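Local atomic coordinates of cellulose binding domain-containing protein (Clostridium clariflavum, PDB entry 4B96), a protein that probably binds cellulose through the family 3b carbohydrate-binding module described here, the C-terminal piece of a longer membrane protein of a biomass-sensing system. Residues A[38-43]-A[138-143]; A[45-50]-A[117-122]; A[132-137]-A[146-151]. All blocks are in the same frame, centred on the assembly; numbering follows the deposited sequence. Where two conformers were deposited one is given.

Interaction 1: residues A[38-43]-A[138-143]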
# COMPACT_ATOMS: atom_id res chain seq x y z
N ARG A 38 -14.16 13.86 7.05
CA ARG A 38 -15.33 13.85 6.15
C ARG A 38 -14.96 13.40 4.73
O ARG A 38 -15.82 13.01 3.96
CB ARG A 38 -16.01 15.22 6.10
CG ARG A 38 -16.71 15.56 7.41
CD ARG A 38 -17.28 16.98 7.34
NE ARG A 38 -16.21 17.91 6.99
CZ ARG A 38 -16.39 19.17 6.58
NH1 ARG A 38 -17.62 19.66 6.46
NH2 ARG A 38 -15.33 19.93 6.30
N ASN A 39 -13.68 13.42 4.41
CA ASN A 39 -13.25 12.97 3.09
C ASN A 39 -12.54 11.62 3.11
O ASN A 39 -11.94 11.24 2.10
CB ASN A 39 -12.30 14.00 2.49
CG ASN A 39 -12.97 15.32 2.26
OD1 ASN A 39 -14.15 15.40 1.93
ND2 ASN A 39 -12.21 16.38 2.45
N VAL A 40 -12.64 10.90 4.23
CA VAL A 40 -11.88 9.69 4.42
C VAL A 40 -12.75 8.47 4.49
O VAL A 40 -13.74 8.45 5.18
CB VAL A 40 -11.04 9.80 5.72
CG1 VAL A 40 -10.42 8.46 6.11
CG2 VAL A 40 -9.96 10.88 5.53
N LYS A 41 -12.39 7.43 3.73
CA LYS A 41 -13.05 6.13 3.84
C LYS A 41 -12.02 5.08 4.26
O LYS A 41 -10.84 5.10 3.78
CB LYS A 41 -13.55 5.73 2.43
CG LYS A 41 -14.69 6.54 1.96
CD LYS A 41 -15.00 6.31 0.49
CE LYS A 41 -16.05 7.38 0.03
NZ LYS A 41 -16.68 7.07 -1.31
N VAL A 42 -12.44 4.12 5.06
CA VAL A 42 -11.54 3.04 5.45
C VAL A 42 -12.25 1.73 5.12
O VAL A 42 -13.47 1.61 5.40
CB VAL A 42 -11.24 3.12 6.97
CG1 VAL A 42 -10.26 2.01 7.43
CG2 VAL A 42 -10.64 4.49 7.32
N ARG A 43 -11.52 0.76 4.53
CA ARG A 43 -12.16 -0.51 4.15
C ARG A 43 -11.55 -1.70 4.83
O ARG A 43 -10.33 -1.81 4.87
CB ARG A 43 -12.09 -0.73 2.64
CG ARG A 43 -12.99 0.29 1.88
CD ARG A 43 -12.86 0.12 0.37
NE ARG A 43 -13.62 1.21 -0.22
CZ ARG A 43 -13.70 1.48 -1.52
NH1 ARG A 43 -13.05 0.75 -2.39
NH2 ARG A 43 -14.43 2.51 -1.94
N VAL A 138 -7.20 2.89 2.98
CA VAL A 138 -7.70 4.21 3.34
C VAL A 138 -7.73 5.04 2.05
O VAL A 138 -6.79 4.97 1.23
CB VAL A 138 -6.78 4.95 4.40
CG1 VAL A 138 -7.47 6.25 4.83
CG2 VAL A 138 -6.55 4.06 5.60
N TYR A 139 -8.79 5.82 1.91
CA TYR A 139 -8.96 6.71 0.78
C TYR A 139 -9.21 8.12 1.28
O TYR A 139 -9.94 8.34 2.23
CB TYR A 139 -10.18 6.32 -0.08
CG TYR A 139 -10.09 4.88 -0.50
CD1 TYR A 139 -10.37 3.88 0.43
CD2 TYR A 139 -9.63 4.52 -1.80
CE1 TYR A 139 -10.23 2.55 0.10
CE2 TYR A 139 -9.52 3.16 -2.18
CZ TYR A 139 -9.82 2.18 -1.21
OH TYR A 139 -9.70 0.82 -1.45
N ILE A 140 -8.61 9.07 0.57
CA ILE A 140 -8.96 10.49 0.77
C ILE A 140 -9.55 10.98 -0.53
O ILE A 140 -8.90 10.87 -1.59
CB ILE A 140 -7.74 11.33 1.10
CG1 ILE A 140 -7.14 10.88 2.42
CG2 ILE A 140 -8.14 12.85 1.13
CD1 ILE A 140 -5.75 11.53 2.69
N SER A 141 -10.78 11.44 -0.46
CA SER A 141 -11.62 11.76 -1.64
C SER A 141 -11.48 10.72 -2.75
O SER A 141 -11.23 11.06 -3.92
CB SER A 141 -11.33 13.16 -2.17
OG SER A 141 -11.55 14.11 -1.13
N ASP A 142 -11.60 9.46 -2.34
CA ASP A 142 -11.57 8.35 -3.26
C ASP A 142 -10.21 8.03 -3.91
O ASP A 142 -10.14 7.09 -4.71
CB ASP A 142 -12.65 8.50 -4.35
CG ASP A 142 -14.07 8.59 -3.74
OD1 ASP A 142 -14.42 7.74 -2.87
OD2 ASP A 142 -14.80 9.52 -4.12
N LYS A 143 -9.15 8.76 -3.53
CA LYS A 143 -7.78 8.35 -3.89
C LYS A 143 -7.21 7.35 -2.83
O LYS A 143 -7.32 7.58 -1.63
CB LYS A 143 -6.88 9.59 -4.05
CG LYS A 143 -5.75 9.38 -5.01
CD LYS A 143 -5.01 10.67 -5.35
CE LYS A 143 -5.92 11.92 -5.35
NZ LYS A 143 -5.15 13.20 -5.67
O HOH W 1 -12.54 8.94 0.28
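The guanidinium of R43 lies over the ring of Y139, the two planes 38° apart. R43 CZ stands 4.3 Å from the centroid of the Y139 ring, off-centre, in a cation-pi contact. R43 CG sits anti to the carbonyl carbon (chi1 -69°) and the chain runs extended to NE. This brings R43 CD within 3.6 Å of Y139 CE1 and the guanidinium over the ring. The charge has a second partner, since R43 NE forms a salt bridge with E87. The Y139 hydroxyl is taken up by E149 and T137. At its edge the ring meets K41 O in plane.

K41 and Y139 are a hydrogen-bonded antiparallel pair, with K41 N to Y139 O at 3.0 Å and Y139 N to K41 O at 2.9 Å. Strands 40-47 and 136-140 are thus neighbours in one sheet of the CBM3 beta-sandwich. The second strand ends in a type I' beta turn, I140 to K143, that makes a hairpin with strand 143-146.

K41 stretches out to this turn. Its NZ meets the syn lone pair of D142 OD1 at 2.8 Å, in a salt bridge. Water 1 links N39 O to D142 N, and S141 N bonds to N39 O.

On the opposite face of the sheet, V40 CG1 touches V138 CG1 at 3.9 Å. V40 and I140 lie side by side there. L7 of strand 5-9 packs on both V42 and V138.

Interaction 2: residues A[45-50]-A[117-122]; sequences YFKDDY and QEDDWS. With CA (calcium ion), chain E.
K47, D119 and D120 share a calcium ion, the metal site of this CBM3 beta-sandwich, which joins the end of strand 40-47 to the loop after strand 115-116. K47 gives its backbone O, at 2.2 Å from the calcium ion. D119 and D120 each give OD1. D119 CG lies between its backbone N and carbonyl carbon (chi1 53°), which turns OD1 to the metal. N116 O and three waters complete seven ligands. Waters 3, 4 and 5 donate to D48 OD1, D119 OD2 and D120 OD2 in turn. D120 OD1 has a second task: it accepts K47 N at 2.9 Å, in a nearly straight bond (169°) that comes from above the carboxylate plane. This bond should help fix the carboxylate beside the metal.

The tightly packed part runs from Y45 to D120. S122 OG accepts Y45 N at 2.8 Å, while S122 N donates to Y45 O. The same OG lies at the edge of the Y45 ring, near its plane, and also bonds to K135 O. Y45 and W121 run side by side, with their CB atoms 3.7 Å apart. F46 CB rests on the D120 carboxylate, 3.5 Å from D120 CG.

K47 and D119, both partly exposed, form the looser part. The K47 chain crosses D119 at about a right angle and touches it through CD. K47 NZ stays 4.3 Å from D119 OD2, beyond a salt bridge. Water 2 donates to D119 OD2 and takes only a weak bond from K47 NZ.

F46 packs on I107 of strand 100-109 and K84 of strand 83-90. D120 packs on I21 of strand 20-29, so residues of both sheets surround the contact.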
# COMPACT_ATOMS: atom_id res chain seq x y z
N TYR A 45 -11.74 -5.71 4.28
CA TYR A 45 -12.18 -6.69 3.28
C TYR A 45 -12.42 -8.03 3.90
O TYR A 45 -11.56 -8.54 4.65
CB TYR A 45 -11.09 -6.87 2.24
CG TYR A 45 -10.86 -5.59 1.52
CD1 TYR A 45 -11.60 -5.29 0.37
CD2 TYR A 45 -9.90 -4.69 1.97
CE1 TYR A 45 -11.43 -4.12 -0.28
CE2 TYR A 45 -9.67 -3.48 1.27
CZ TYR A 45 -10.45 -3.21 0.18
OH TYR A 45 -10.29 -2.04 -0.51
N PHE A 46 -13.56 -8.63 3.58
CA PHE A 46 -13.89 -9.95 4.10
C PHE A 46 -14.72 -10.75 3.11
O PHE A 46 -15.29 -10.20 2.12
CB PHE A 46 -14.56 -9.82 5.47
CG PHE A 46 -15.93 -9.19 5.42
CD1 PHE A 46 -16.09 -7.78 5.34
CD2 PHE A 46 -17.09 -10.00 5.49
CE1 PHE A 46 -17.36 -7.18 5.31
CE2 PHE A 46 -18.38 -9.38 5.47
CZ PHE A 46 -18.52 -8.00 5.35
N LYS A 47 -14.73 -12.06 3.31
CA LYS A 47 -15.50 -12.93 2.42
C LYS A 47 -16.62 -13.53 3.27
O LYS A 47 -16.35 -14.24 4.23
CB LYS A 47 -14.60 -14.04 1.90
CG LYS A 47 -15.27 -14.96 0.85
CD LYS A 47 -14.23 -15.99 0.33
CE LYS A 47 -14.76 -16.82 -0.86
NZ LYS A 47 -15.90 -17.65 -0.45
N ASP A 48 -17.88 -13.31 2.91
CA ASP A 48 -18.96 -13.87 3.71
C ASP A 48 -20.24 -13.75 2.90
O ASP A 48 -20.40 -12.82 2.12
CB ASP A 48 -19.09 -13.12 5.02
CG ASP A 48 -20.00 -13.83 5.99
OD1 ASP A 48 -19.57 -14.86 6.56
OD2 ASP A 48 -21.15 -13.36 6.16
N ASP A 49 -21.14 -14.69 3.06
CA ASP A 49 -22.33 -14.73 2.19
C ASP A 49 -23.65 -14.43 2.94
O ASP A 49 -24.74 -14.67 2.41
CB ASP A 49 -22.37 -16.07 1.49
CG ASP A 49 -22.26 -15.93 -0.05
OD1 ASP A 49 -22.49 -14.81 -0.61
OD2 ASP A 49 -22.01 -16.96 -0.70
N TYR A 50 -23.54 -13.90 4.18
CA TYR A 50 -24.74 -13.51 4.91
C TYR A 50 -25.10 -12.04 4.54
O TYR A 50 -24.31 -11.14 4.76
CB TYR A 50 -24.52 -13.63 6.45
CG TYR A 50 -25.85 -13.52 7.17
CD1 TYR A 50 -26.74 -14.59 7.17
CD2 TYR A 50 -26.21 -12.36 7.83
CE1 TYR A 50 -27.96 -14.52 7.77
CE2 TYR A 50 -27.43 -12.26 8.48
CZ TYR A 50 -28.31 -13.34 8.43
OH TYR A 50 -29.51 -13.27 9.04
N GLN A 117 -13.24 -16.38 9.54
CA GLN A 117 -12.38 -15.29 9.20
C GLN A 117 -11.19 -15.73 8.37
O GLN A 117 -10.42 -14.88 7.88
CB GLN A 117 -11.83 -14.68 10.48
CG GLN A 117 -12.93 -14.19 11.42
CD GLN A 117 -12.36 -13.22 12.49
OE1 GLN A 117 -12.18 -12.06 12.21
NE2 GLN A 117 -12.07 -13.73 13.68
N GLU A 118 -11.02 -17.03 8.23
CA GLU A 118 -9.79 -17.56 7.63
C GLU A 118 -9.52 -17.07 6.20
O GLU A 118 -8.38 -16.96 5.79
CB GLU A 118 -9.77 -19.08 7.65
CG GLU A 118 -8.35 -19.62 7.32
CD GLU A 118 -8.25 -21.14 7.41
OE1 GLU A 118 -9.27 -21.84 7.15
OE2 GLU A 118 -7.12 -21.62 7.74
N ASP A 119 -10.59 -16.77 5.45
CA ASP A 119 -10.45 -16.38 4.07
C ASP A 119 -10.72 -14.88 3.89
O ASP A 119 -10.98 -14.41 2.77
CB ASP A 119 -11.43 -17.23 3.24
CG ASP A 119 -12.90 -17.17 3.78
OD1 ASP A 119 -13.24 -16.32 4.68
OD2 ASP A 119 -13.73 -17.98 3.27
N ASP A 120 -10.64 -14.11 4.99
CA ASP A 120 -10.92 -12.68 4.90
C ASP A 120 -9.62 -11.92 4.65
O ASP A 120 -8.63 -12.03 5.44
CB ASP A 120 -11.54 -12.16 6.22
CG ASP A 120 -12.91 -12.74 6.50
OD1 ASP A 120 -13.53 -13.37 5.61
OD2 ASP A 120 -13.39 -12.54 7.64
N TRP A 121 -9.57 -11.16 3.57
CA TRP A 121 -8.32 -10.46 3.22
C TRP A 121 -7.77 -9.61 4.41
O TRP A 121 -6.56 -9.60 4.66
CB TRP A 121 -8.59 -9.54 2.00
CG TRP A 121 -7.37 -8.74 1.45
CD1 TRP A 121 -7.06 -7.41 1.70
CD2 TRP A 121 -6.36 -9.23 0.57
NE1 TRP A 121 -5.90 -7.06 1.03
CE2 TRP A 121 -5.46 -8.15 0.31
CE3 TRP A 121 -6.13 -10.47 -0.04
CZ2 TRP A 121 -4.37 -8.27 -0.55
CZ3 TRP A 121 -5.05 -10.59 -0.89
CH2 TRP A 121 -4.17 -9.50 -1.13
N SER A 122 -8.64 -8.90 5.12
CA SER A 122 -8.11 -7.97 6.15
C SER A 122 -7.78 -8.64 7.49
O SER A 122 -7.35 -7.95 8.41
CB SER A 122 -9.11 -6.81 6.38
OG SER A 122 -9.14 -5.98 5.22
CA CA E . -15.12 -15.24 5.82
O HOH W 2 -13.26 -19.37 0.88
O HOH W 3 -17.27 -15.96 6.85
O HOH W 4 -15.95 -17.26 4.41
O HOH W 5 -15.80 -13.51 7.30

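Interaction 3: residues A[132-137]-A[146-151]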
# COMPACT_ATOMS: atom_id res chain seq x y z
N TYR A 132 0.91 -1.51 12.27
CA TYR A 132 0.66 -1.07 10.86
C TYR A 132 0.14 -2.25 10.04
O TYR A 132 0.67 -3.35 10.15
CB TYR A 132 1.96 -0.56 10.22
CG TYR A 132 2.37 0.75 10.89
CD1 TYR A 132 1.49 1.86 10.86
CD2 TYR A 132 3.58 0.86 11.60
CE1 TYR A 132 1.85 3.06 11.49
CE2 TYR A 132 3.95 2.08 12.23
CZ TYR A 132 3.06 3.16 12.16
OH TYR A 132 3.36 4.36 12.82
N TRP A 133 -0.89 -2.04 9.26
CA TRP A 133 -1.49 -3.18 8.64
C TRP A 133 -1.84 -2.76 7.23
O TRP A 133 -2.73 -1.91 7.04
CB TRP A 133 -2.78 -3.47 9.38
CG TRP A 133 -3.51 -4.73 8.88
CD1 TRP A 133 -4.86 -4.87 8.77
CD2 TRP A 133 -2.92 -6.02 8.52
NE1 TRP A 133 -5.17 -6.16 8.36
CE2 TRP A 133 -4.00 -6.88 8.19
CE3 TRP A 133 -1.60 -6.51 8.40
CZ2 TRP A 133 -3.80 -8.21 7.76
CZ3 TRP A 133 -1.39 -7.83 7.98
CH2 TRP A 133 -2.49 -8.67 7.65
N ASP A 134 -1.19 -3.36 6.25
CA ASP A 134 -1.44 -2.90 4.88
C ASP A 134 -2.50 -3.70 4.13
O ASP A 134 -2.53 -3.63 2.90
CB ASP A 134 -0.14 -2.99 4.05
CG ASP A 134 0.50 -4.36 4.10
OD1 ASP A 134 -0.16 -5.33 4.48
OD2 ASP A 134 1.69 -4.46 3.75
N LYS A 135 -3.34 -4.46 4.85
CA LYS A 135 -4.46 -5.19 4.22
C LYS A 135 -5.79 -4.57 4.55
O LYS A 135 -6.85 -5.08 4.19
CB LYS A 135 -4.43 -6.72 4.53
CG LYS A 135 -3.10 -7.35 3.98
CD LYS A 135 -3.12 -8.86 4.20
CE LYS A 135 -3.95 -9.57 3.13
NZ LYS A 135 -4.21 -10.98 3.54
N MET A 136 -5.76 -3.41 5.19
CA MET A 136 -6.95 -2.55 5.19
C MET A 136 -6.60 -1.31 4.38
O MET A 136 -5.44 -0.90 4.40
CB MET A 136 -7.36 -2.13 6.63
CG MET A 136 -7.97 -3.34 7.39
SD MET A 136 -8.28 -2.88 9.11
CE MET A 136 -9.50 -1.58 8.99
N THR A 137 -7.58 -0.71 3.69
CA THR A 137 -7.26 0.45 2.85
C THR A 137 -7.84 1.78 3.36
O THR A 137 -8.88 1.81 4.01
CB THR A 137 -7.73 0.25 1.42
OG1 THR A 137 -9.08 -0.21 1.40
CG2 THR A 137 -6.82 -0.85 0.72
N TRP A 146 -3.42 4.37 1.36
CA TRP A 146 -2.82 3.43 2.30
C TRP A 146 -3.40 2.08 2.00
O TRP A 146 -4.62 1.95 1.81
CB TRP A 146 -3.21 3.77 3.77
CG TRP A 146 -2.70 2.69 4.71
CD1 TRP A 146 -3.39 1.52 5.11
CD2 TRP A 146 -1.40 2.59 5.29
NE1 TRP A 146 -2.56 0.74 5.88
CE2 TRP A 146 -1.35 1.37 6.01
CE3 TRP A 146 -0.26 3.43 5.30
CZ2 TRP A 146 -0.21 0.98 6.74
CZ3 TRP A 146 0.89 3.01 5.98
CH2 TRP A 146 0.90 1.81 6.72
N GLY A 147 -2.54 1.07 1.97
CA GLY A 147 -3.02 -0.30 1.95
C GLY A 147 -3.08 -0.95 0.57
O GLY A 147 -2.87 -0.29 -0.45
N ILE A 148 -3.39 -2.25 0.56
CA ILE A 148 -3.43 -3.04 -0.68
C ILE A 148 -4.81 -3.64 -0.84
O ILE A 148 -5.31 -4.37 0.06
CB ILE A 148 -2.37 -4.17 -0.61
CG1 ILE A 148 -0.97 -3.55 -0.38
CG2 ILE A 148 -2.39 -5.05 -1.89
CD1 ILE A 148 0.08 -4.56 0.13
N GLU A 149 -5.48 -3.35 -1.96
CA GLU A 149 -6.79 -3.99 -2.23
C GLU A 149 -6.58 -5.48 -2.59
O GLU A 149 -5.55 -5.84 -3.13
CB GLU A 149 -7.52 -3.27 -3.41
CG GLU A 149 -7.75 -1.76 -3.05
CD GLU A 149 -8.43 -0.94 -4.19
OE1 GLU A 149 -8.08 -1.16 -5.36
OE2 GLU A 149 -9.27 -0.03 -3.90
N PRO A 150 -7.58 -6.34 -2.30
CA PRO A 150 -7.47 -7.78 -2.59
C PRO A 150 -7.12 -8.06 -4.07
O PRO A 150 -7.61 -7.36 -4.95
CB PRO A 150 -8.87 -8.32 -2.30
CG PRO A 150 -9.45 -7.37 -1.26
CD PRO A 150 -8.85 -6.00 -1.61
N TYR A 151 -6.28 -9.08 -4.32
CA TYR A 151 -5.99 -9.49 -5.68
C TYR A 151 -5.74 -10.98 -5.66
O TYR A 151 -5.63 -11.60 -6.71
CB TYR A 151 -4.77 -8.77 -6.16
CG TYR A 151 -3.45 -9.10 -5.44
CD1 TYR A 151 -2.62 -10.15 -5.88
CD2 TYR A 151 -3.02 -8.33 -4.36
CE1 TYR A 151 -1.40 -10.44 -5.24
CE2 TYR A 151 -1.83 -8.62 -3.68
CZ TYR A 151 -1.01 -9.65 -4.15
OH TYR A 151 0.18 -9.90 -3.50
OXT TYR A 151 -5.66 -11.59 -4.58
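This is a buried contact between the run into strand 136-140 and the C-terminal tail that leaves strand 143-146. W146 carries much of it. Its CG is anti to the backbone N (chi1 174°), and the indole reaches across to residues 132-137. W146 NE1 donates to W133 O at 2.9 Å. The acceptor lies in the indole plane, but the N-H arrives 43° above the carbonyl plane of W133. M136 O is also at the indole edge, 3.3 Å from W146 CD1, and has no hydrogen-bond partner. The ring of Y132 meets the far end of the indole, W146 CH2.

G147, which has no side chain, lets the two segments come close, and its positive phi (98°) turns the chain there. Its CA touches D134 O and M136 O, both at 3.5 Å. Next along, I148 N donates to D134 O at 2.8 Å, in a bent bond. I148 CB and CG1 lie against D134 O, and T137 CG2 packs on the I148 backbone and on E149 CG.

M3 and V145 of the second subunit pack on D134 and I148. Strands 136-140 and 143-146 form the beta hairpin at one edge of a sheet of the CBM3 beta-sandwich, and this contact closes its open end.

Overall arrangement
Interactions 1 and 2 lie on the same strand, 40-47, with centres 21 Å apart. Interaction 3 is nearer to each, with centres 13 Å from interaction 1 and 14 Å from interaction 2. Interactions 1 and 3 continue each other along strand 136-140: R43 N is 2.9 Å from T137 O, and Y139 OH is 2.6 Å from E149 OE2. Interactions 2 and 3 meet where S122 O lies 2.8 Å from W133 NE1, and P150 packs on Y45. The calcium ion belongs to interaction 2. The side chain of K135 in interaction 3 is about 12 Å from it. All three contacts touch the second subunit.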